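Local coordinates for protein UDP-glucose 4-epimerase (Brucella ovis, PDB 4WOK) that probably interconverts UDP-glucose and UDP-galactose by inverting the sugar at C4, using a tightly held NAD as the hydride carrier, at residues Leu15-Ala20 with Val80-Ala85; Gly90-Asp95 with Pro147-Gly152; Ala258-Thr263 with Leu299-Ala304. The protein carries 2 engineered substitutions. One frame throughout, in Å; residues are numbered along the deposited sequence. Where two conformers were deposited one is given.

Contact 1 is wholly buried in a Rossmann-type domain, whereas contacts 2 and 3 are only partly buried. In contact 1 two neighbouring strands of the parallel sheet are joined by backbone bonds, aliphatic branches and one aromatic edge. Contact 3 reaches the same sheet at its outermost strand, 257-260, on the opposite side of the chain's centre, but there an irregular loop lies against a side chain of the strand, with one weak asparagine bond across. Contact 2 joins two helix ends through a serine hydroxyl and a proline, beside an asparagine cap. Contact 1 touches both riboses of NAD and the adenine; contact 2 reaches O2D of the nicotinamide ribose through Y151; contact 3 does not touch NAD.

Contact 1 (Leu15-Ala20 with Val80-Ala85); sequences LVVGGA and VIHFAA. With NAD (nicotinamide-adenine-dinucleotide), chain B.
V17 and V80 meet diagonally on one face of the parallel Rossmann sheet, where the first strand of the fold, 13-17, runs next to strand 79-82. The two branches of V17 have separate tasks. With CG1 anti to the backbone N (chi1 -178°), that methyl points along the strand to A84 CB, 3.6 Å away, while CG2 turns back to V80 CG1 at 3.8 Å. L15 CB meets V80 CG2 more loosely on the same face, and L110 of helix 96-116 closes over V17 and V80.

V16 and I81 face the other way, towards helix 22-33. There V16 CG1 touches the rim of the F83 ring, 3.9 Å from both CD2 and CE2 and close to the ring plane. F83 is held at its root as well: its N donates to V17 O at 2.8 Å. This bond ends a ladder begun by I81 N to L15 O and V17 N to I81 O, the former nearly straight (167°). H82, on the V17 face, spends its NE2 on T107.

Beyond the strands the contact becomes part of the cofactor pocket. G18, at positive phi, opens the glycine-rich loop GGAGFIG, and its CA comes within 3.4 Å of NAD O4B. NAD C4D lies in the plane of the F83 ring, at its edge. A84 CB is wedged between V17 CG1 and the adenine, 3.6 Å from NAD C4A.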
# COMPACT_ATOMS: atom_id res chain seq x y z
N LEU A 15 -5.52 -11.90 11.20
CA LEU A 15 -5.22 -10.68 11.91
C LEU A 15 -4.74 -9.61 10.92
O LEU A 15 -3.72 -9.78 10.25
CB LEU A 15 -4.17 -10.92 13.00
CG LEU A 15 -3.88 -9.70 13.88
CD1 LEU A 15 -5.08 -9.45 14.79
CD2 LEU A 15 -2.61 -9.97 14.70
N VAL A 16 -5.50 -8.53 10.82
CA VAL A 16 -5.16 -7.46 9.89
C VAL A 16 -4.64 -6.29 10.69
O VAL A 16 -5.39 -5.48 11.23
CB VAL A 16 -6.36 -7.05 9.03
CG1 VAL A 16 -5.92 -6.07 7.96
CG2 VAL A 16 -7.00 -8.30 8.38
N VAL A 17 -3.32 -6.22 10.77
CA VAL A 17 -2.64 -5.20 11.53
C VAL A 17 -2.57 -3.93 10.68
O VAL A 17 -2.09 -3.97 9.56
CB VAL A 17 -1.25 -5.70 11.93
CG1 VAL A 17 -0.56 -4.68 12.76
CG2 VAL A 17 -1.37 -7.01 12.73
N GLY A 18 -3.07 -2.81 11.19
CA GLY A 18 -3.25 -1.63 10.35
C GLY A 18 -4.55 -1.71 9.56
O GLY A 18 -4.76 -0.98 8.59
N GLY A 19 -5.45 -2.59 9.99
CA GLY A 19 -6.70 -2.86 9.28
C GLY A 19 -7.79 -1.79 9.35
O GLY A 19 -8.86 -1.95 8.75
N ALA A 20 -7.54 -0.70 10.07
CA ALA A 20 -8.48 0.42 10.10
C ALA A 20 -8.12 1.49 9.05
O ALA A 20 -8.84 2.48 8.88
CB ALA A 20 -8.51 1.04 11.50
N VAL A 80 -1.20 -13.35 9.44
CA VAL A 80 -1.13 -11.96 9.86
C VAL A 80 -0.78 -11.11 8.64
O VAL A 80 0.18 -11.41 7.93
CB VAL A 80 -0.08 -11.75 10.98
CG1 VAL A 80 0.05 -10.27 11.37
CG2 VAL A 80 -0.43 -12.61 12.19
N ILE A 81 -1.58 -10.08 8.36
CA ILE A 81 -1.27 -9.14 7.29
C ILE A 81 -0.86 -7.81 7.93
O ILE A 81 -1.61 -7.24 8.72
CB ILE A 81 -2.45 -8.94 6.35
CG1 ILE A 81 -3.05 -10.30 5.96
CG2 ILE A 81 -1.99 -8.20 5.10
CD1 ILE A 81 -4.23 -10.18 5.02
N HIS A 82 0.33 -7.35 7.58
CA HIS A 82 0.96 -6.23 8.27
C HIS A 82 0.91 -4.98 7.40
O HIS A 82 1.71 -4.83 6.48
CB HIS A 82 2.40 -6.60 8.63
CG HIS A 82 3.16 -5.51 9.32
ND1 HIS A 82 2.54 -4.43 9.90
CD2 HIS A 82 4.49 -5.35 9.55
CE1 HIS A 82 3.46 -3.64 10.45
NE2 HIS A 82 4.64 -4.17 10.24
N PHE A 83 -0.05 -4.11 7.68
CA PHE A 83 -0.17 -2.80 7.02
C PHE A 83 0.23 -1.64 7.92
O PHE A 83 0.13 -0.48 7.52
CB PHE A 83 -1.61 -2.52 6.59
CG PHE A 83 -2.16 -3.46 5.54
CD1 PHE A 83 -1.78 -3.33 4.22
CD2 PHE A 83 -3.10 -4.43 5.88
CE1 PHE A 83 -2.33 -4.19 3.23
CE2 PHE A 83 -3.63 -5.27 4.92
CZ PHE A 83 -3.24 -5.15 3.60
N ALA A 84 0.60 -1.94 9.16
CA ALA A 84 0.71 -0.91 10.19
C ALA A 84 2.04 -0.17 10.07
O ALA A 84 3.04 -0.57 10.64
CB ALA A 84 0.55 -1.52 11.57
N ALA A 85 2.07 0.92 9.32
CA ALA A 85 3.34 1.63 9.19
C ALA A 85 3.16 3.12 8.98
O ALA A 85 2.05 3.59 8.69
CB ALA A 85 4.14 1.03 8.04
PA NAD B . -3.01 4.14 6.25
O1A NAD B . -2.24 5.08 7.16
O2A NAD B . -4.41 4.40 5.77
O5B NAD B . -3.16 2.68 7.17
C5B NAD B . -2.13 2.58 8.13
C4B NAD B . -2.81 1.90 9.34
O4B NAD B . -1.83 1.47 10.29
C3B NAD B . -3.65 3.02 9.97
O3B NAD B . -4.93 2.49 10.23
C2B NAD B . -2.87 3.32 11.28
O2B NAD B . -3.72 3.72 12.28
C1B NAD B . -2.25 1.91 11.60
N9A NAD B . -1.00 2.01 12.36
C8A NAD B . 0.14 2.80 12.10
N7A NAD B . 1.12 2.61 12.99
C5A NAD B . 0.59 1.66 13.88
C6A NAD B . 1.12 1.06 15.04
N6A NAD B . 2.38 1.39 15.48
N1A NAD B . 0.38 0.15 15.71
C2A NAD B . -0.87 -0.14 15.24
N3A NAD B . -1.51 0.37 14.15
C4A NAD B . -0.73 1.27 13.49
O3 NAD B . -1.86 3.87 5.15
PN NAD B . -2.24 2.89 3.93
O1N NAD B . -3.44 1.99 4.04
O2N NAD B . -1.85 3.67 2.72
O5D NAD B . -0.91 1.80 3.74
C5D NAD B . -0.74 1.00 4.80
C4D NAD B . 0.38 0.03 4.40
O4D NAD B . 0.54 0.06 2.93
C3D NAD B . 1.72 0.54 4.97
O3D NAD B . 2.48 -0.60 5.23
C2D NAD B . 2.28 1.32 3.78
O2D NAD B . 3.65 1.40 3.74
C1D NAD B . 1.89 0.31 2.68
N1N NAD B . 2.03 1.00 1.30
C2N NAD B . 1.07 1.95 0.97
C3N NAD B . 1.18 2.60 -0.29
C7N NAD B . 0.15 3.63 -0.67
O7N NAD B . 0.20 4.19 -1.77
N7N NAD B . -0.85 3.94 0.24
C4N NAD B . 2.24 2.28 -1.14
C5N NAD B . 3.19 1.33 -0.77
C6N NAD B . 3.07 0.68 0.48

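Contact 2 (Gly90-Asp95 with Pro147-Gly152); sequences GESVED and PINPYG. With NAD (nicotinamide-adenine-dinucleotide), chain B.
S92 tucks its hydroxyl between its own backbone N and carbonyl carbon (chi1 81°), which turns OG to the start of the helix holding Y151; Y151 in turn carries its ring anti to the backbone N (chi1 170°), away from S92 and towards the cofactor. OG is used twice. It is hydrogen-bonded to V89 O one turn back in its own helix, and it accepts a weak, bent bond from Y151 N at 3.1 Å. Y151 CB rests on the same oxygen at 3.5 Å, so the serine meets the root of the tyrosine and leaves its ring untouched.

N149 is the N-cap of helix 150-169, and Y151 in the first turn stands at the tyrosine position of the YxxxK motif of short-chain dehydrogenase relatives. N149 OD1 accepts from G152 N at 2.9 Å in an almost straight bond (177°), so that turn is capped firmly by the asparagine and touched more weakly by S92 OG.

P150 fills the space beside the serine bond: its CG lies 3.2 Å from S92 O, and its CD 4.0 Å from V93 CG2. The same V93 methyl also meets N149 CB, the two side chains crossing at about a right angle.

The tyrosine ring, flanked by Y99, A87 and S127, brings its hydroxyl to the nicotinamide ribose: Y151 OH and NAD O2D are hydrogen-bonded at 2.9 Å, with O2D in the plane of the ring.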
# COMPACT_ATOMS: atom_id res chain seq x y z
N GLY A 90 8.07 12.36 2.32
CA GLY A 90 8.79 13.56 2.73
C GLY A 90 8.90 13.65 4.24
O GLY A 90 9.89 14.16 4.77
N GLU A 91 7.89 13.14 4.93
CA GLU A 91 7.94 13.13 6.38
C GLU A 91 9.16 12.32 6.85
O GLU A 91 9.76 12.67 7.87
CB GLU A 91 6.65 12.55 6.97
CG GLU A 91 6.48 12.82 8.45
CD GLU A 91 5.40 11.96 9.07
OE1 GLU A 91 5.10 10.88 8.52
OE2 GLU A 91 4.87 12.36 10.13
N SER A 92 9.55 11.28 6.10
CA SER A 92 10.63 10.39 6.54
C SER A 92 12.03 11.04 6.47
O SER A 92 12.89 10.72 7.29
CB SER A 92 10.64 9.07 5.72
OG SER A 92 11.28 9.21 4.46
N VAL A 93 12.24 11.95 5.53
CA VAL A 93 13.54 12.64 5.43
C VAL A 93 13.75 13.60 6.60
O VAL A 93 14.85 13.71 7.14
CB VAL A 93 13.67 13.40 4.09
CG1 VAL A 93 14.90 14.31 4.08
CG2 VAL A 93 13.75 12.41 2.93
N GLU A 94 12.68 14.27 7.01
CA GLU A 94 12.76 15.27 8.07
C GLU A 94 12.57 14.66 9.45
O GLU A 94 13.03 15.21 10.45
CB GLU A 94 11.72 16.38 7.84
N ASP A 95 11.90 13.51 9.50
CA ASP A 95 11.59 12.83 10.76
C ASP A 95 11.92 11.35 10.61
O ASP A 95 11.03 10.50 10.61
CB ASP A 95 10.10 13.03 11.11
CG ASP A 95 9.69 12.50 12.51
OD1 ASP A 95 10.51 11.89 13.24
OD2 ASP A 95 8.51 12.70 12.87
N PRO A 147 17.45 2.25 -1.65
CA PRO A 147 16.47 3.30 -1.39
C PRO A 147 17.16 4.61 -1.08
O PRO A 147 18.29 4.61 -0.60
CB PRO A 147 15.69 2.76 -0.17
CG PRO A 147 16.62 1.81 0.49
CD PRO A 147 17.44 1.19 -0.61
N ILE A 148 16.50 5.73 -1.38
CA ILE A 148 17.16 7.02 -1.25
C ILE A 148 16.48 7.90 -0.20
O ILE A 148 16.79 9.08 -0.09
CB ILE A 148 17.23 7.75 -2.61
CG1 ILE A 148 15.91 7.60 -3.36
CG2 ILE A 148 18.36 7.18 -3.47
CD1 ILE A 148 15.00 8.79 -3.21
N ASN A 149 15.57 7.31 0.58
CA ASN A 149 14.98 8.01 1.73
C ASN A 149 14.67 7.03 2.87
O ASN A 149 14.59 5.81 2.65
CB ASN A 149 13.72 8.78 1.32
CG ASN A 149 12.68 7.89 0.65
OD1 ASN A 149 12.24 6.90 1.22
ND2 ASN A 149 12.26 8.27 -0.56
N PRO A 150 14.52 7.56 4.10
CA PRO A 150 14.34 6.66 5.24
C PRO A 150 13.10 5.76 5.13
O PRO A 150 13.12 4.63 5.63
CB PRO A 150 14.22 7.62 6.43
CG PRO A 150 15.14 8.76 6.03
CD PRO A 150 14.88 8.93 4.53
N TYR A 151 12.04 6.25 4.48
CA TYR A 151 10.87 5.41 4.28
C TYR A 151 11.23 4.14 3.51
O TYR A 151 10.97 3.04 3.99
CB TYR A 151 9.76 6.16 3.54
CG TYR A 151 8.62 5.26 3.12
CD1 TYR A 151 7.77 4.69 4.06
CD2 TYR A 151 8.39 4.98 1.77
CE1 TYR A 151 6.72 3.87 3.68
CE2 TYR A 151 7.34 4.16 1.38
CZ TYR A 151 6.51 3.62 2.34
OH TYR A 151 5.46 2.80 1.97
N GLY A 152 11.84 4.30 2.33
CA GLY A 152 12.32 3.16 1.57
C GLY A 152 13.31 2.32 2.36
O GLY A 152 13.26 1.10 2.34
PA NAD B . -3.01 4.14 6.25
O1A NAD B . -2.24 5.08 7.16
O2A NAD B . -4.41 4.40 5.77
O5B NAD B . -3.16 2.68 7.17
C5B NAD B . -2.13 2.58 8.13
C4B NAD B . -2.81 1.90 9.34
O4B NAD B . -1.83 1.47 10.29
C3B NAD B . -3.65 3.02 9.97
O3B NAD B . -4.93 2.49 10.23
C2B NAD B . -2.87 3.32 11.28
O2B NAD B . -3.72 3.72 12.28
C1B NAD B . -2.25 1.91 11.60
N9A NAD B . -1.00 2.01 12.36
C8A NAD B . 0.14 2.80 12.10
N7A NAD B . 1.12 2.61 12.99
C5A NAD B . 0.59 1.66 13.88
C6A NAD B . 1.12 1.06 15.04
N6A NAD B . 2.38 1.39 15.48
N1A NAD B . 0.38 0.15 15.71
C2A NAD B . -0.87 -0.14 15.24
N3A NAD B . -1.51 0.37 14.15
C4A NAD B . -0.73 1.27 13.49
O3 NAD B . -1.86 3.87 5.15
PN NAD B . -2.24 2.89 3.93
O1N NAD B . -3.44 1.99 4.04
O2N NAD B . -1.85 3.67 2.72
O5D NAD B . -0.91 1.80 3.74
C5D NAD B . -0.74 1.00 4.80
C4D NAD B . 0.38 0.03 4.40
O4D NAD B . 0.54 0.06 2.93
C3D NAD B . 1.72 0.54 4.97
O3D NAD B . 2.48 -0.60 5.23
C2D NAD B . 2.28 1.32 3.78
O2D NAD B . 3.65 1.40 3.74
C1D NAD B . 1.89 0.31 2.68
N1N NAD B . 2.03 1.00 1.30
C2N NAD B . 1.07 1.95 0.97
C3N NAD B . 1.18 2.60 -0.29
C7N NAD B . 0.15 3.63 -0.67
O7N NAD B . 0.20 4.19 -1.77
N7N NAD B . -0.85 3.94 0.24
C4N NAD B . 2.24 2.28 -1.14
C5N NAD B . 3.19 1.33 -0.77
C6N NAD B . 3.07 0.68 0.48

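Contact 3 (Ala258-Thr263 with Leu299-Ala304); sequences AVNLGT and LYADPA
The N260 amide has A301 above one side of its plane, with the A301 methyl CB 4.0 Å from N260 CG. With CG anti to the carbonyl carbon (chi1 -65°), the amide swings over to the loop, ND2 towards D302 O. Its two polar ends go to different partners: ND2 gives a weak hydrogen bond to D302 O at 3.3 Å, and OD1 is bonded to Y131 OH; though the first is weak, together they limit the rotation of the amide. Separately, N260 CB lies 3.4 Å from D302 O.

The puckered ring of P303 meets backbone: its CB lies 3.4 Å from G262 O, and its CG is near the carbonyl carbon of T263.

Between these two points D302 turns its carboxylate back on its own chain. D302 OD1 accepts from A304 N at 3.3 Å, the nitrogen coming in from above the carboxylate plane, 47° out of it. This Asx turn leads into helix 304-310, with P303 at the N-cap.

The contact thus brings the loop after strand 286-289 against N260 and the G262-T263 backbone that follows. Strand 257-260 is paired with strand 172-177 through V259, N260 N goes to E141, and A301 N is hydrogen-bonded to D232 of strand 230-235.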
# COMPACT_ATOMS: atom_id res chain seq x y z
N ALA A 258 8.86 -12.59 -2.40
CA ALA A 258 8.82 -11.14 -2.48
C ALA A 258 8.50 -10.77 -3.92
O ALA A 258 9.32 -11.01 -4.82
CB ALA A 258 10.14 -10.52 -2.03
N VAL A 259 7.31 -10.24 -4.16
CA VAL A 259 6.88 -9.92 -5.51
C VAL A 259 6.30 -8.50 -5.65
O VAL A 259 5.75 -7.95 -4.70
CB VAL A 259 5.82 -10.93 -6.03
CG1 VAL A 259 6.39 -12.36 -6.00
CG2 VAL A 259 4.55 -10.85 -5.22
N ASN A 260 6.44 -7.94 -6.85
CA ASN A 260 5.84 -6.67 -7.23
C ASN A 260 4.35 -6.80 -7.53
O ASN A 260 3.90 -7.81 -8.07
CB ASN A 260 6.52 -6.10 -8.47
CG ASN A 260 7.97 -5.74 -8.24
OD1 ASN A 260 8.39 -5.47 -7.12
ND2 ASN A 260 8.75 -5.71 -9.33
N LEU A 261 3.59 -5.76 -7.20
CA LEU A 261 2.18 -5.67 -7.58
C LEU A 261 1.96 -4.44 -8.45
O LEU A 261 2.43 -3.35 -8.13
CB LEU A 261 1.29 -5.58 -6.34
CG LEU A 261 1.38 -6.73 -5.34
CD1 LEU A 261 0.47 -6.47 -4.15
CD2 LEU A 261 1.04 -8.05 -6.01
N GLY A 262 1.27 -4.63 -9.57
CA GLY A 262 0.96 -3.53 -10.47
C GLY A 262 0.41 -4.00 -11.81
O GLY A 262 0.19 -5.19 -12.02
N THR A 263 0.20 -3.05 -12.71
CA THR A 263 -0.32 -3.34 -14.04
C THR A 263 0.80 -3.58 -15.04
O THR A 263 0.57 -4.13 -16.13
CB THR A 263 -1.16 -2.20 -14.57
OG1 THR A 263 -0.34 -1.02 -14.65
CG2 THR A 263 -2.34 -1.93 -13.67
N LEU A 299 8.58 5.58 -13.42
CA LEU A 299 8.78 4.48 -12.47
C LEU A 299 7.55 3.59 -12.48
O LEU A 299 6.43 4.05 -12.24
CB LEU A 299 9.02 5.01 -11.06
CG LEU A 299 10.26 5.87 -10.78
CD1 LEU A 299 10.18 6.45 -9.37
CD2 LEU A 299 11.53 5.06 -10.96
N TYR A 300 7.74 2.31 -12.77
CA TYR A 300 6.66 1.34 -12.67
C TYR A 300 7.24 -0.06 -12.58
O TYR A 300 8.36 -0.32 -13.02
CB TYR A 300 5.68 1.47 -13.85
CG TYR A 300 6.32 1.41 -15.21
CD1 TYR A 300 6.90 2.54 -15.78
CD2 TYR A 300 6.34 0.23 -15.94
CE1 TYR A 300 7.48 2.50 -17.03
CE2 TYR A 300 6.93 0.17 -17.20
CZ TYR A 300 7.49 1.31 -17.74
OH TYR A 300 8.07 1.26 -18.98
N ALA A 301 6.46 -0.96 -11.98
CA ALA A 301 6.95 -2.28 -11.61
C ALA A 301 6.61 -3.36 -12.63
O ALA A 301 5.60 -3.27 -13.33
CB ALA A 301 6.38 -2.66 -10.25
N ASP A 302 7.46 -4.37 -12.69
CA ASP A 302 7.22 -5.56 -13.50
C ASP A 302 6.38 -6.57 -12.70
O ASP A 302 6.84 -7.08 -11.68
CB ASP A 302 8.55 -6.18 -13.92
CG ASP A 302 8.40 -7.26 -14.98
OD1 ASP A 302 7.26 -7.68 -15.26
OD2 ASP A 302 9.44 -7.69 -15.52
N PRO A 303 5.15 -6.85 -13.16
CA PRO A 303 4.21 -7.69 -12.42
C PRO A 303 4.26 -9.18 -12.78
O PRO A 303 3.39 -9.93 -12.34
CB PRO A 303 2.86 -7.11 -12.81
CG PRO A 303 3.07 -6.72 -14.25
CD PRO A 303 4.52 -6.28 -14.37
N ALA A 304 5.25 -9.60 -13.57
CA ALA A 304 5.28 -10.96 -14.09
C ALA A 304 5.46 -12.02 -13.00
O ALA A 304 4.82 -13.06 -13.05
CB ALA A 304 6.38 -11.10 -15.14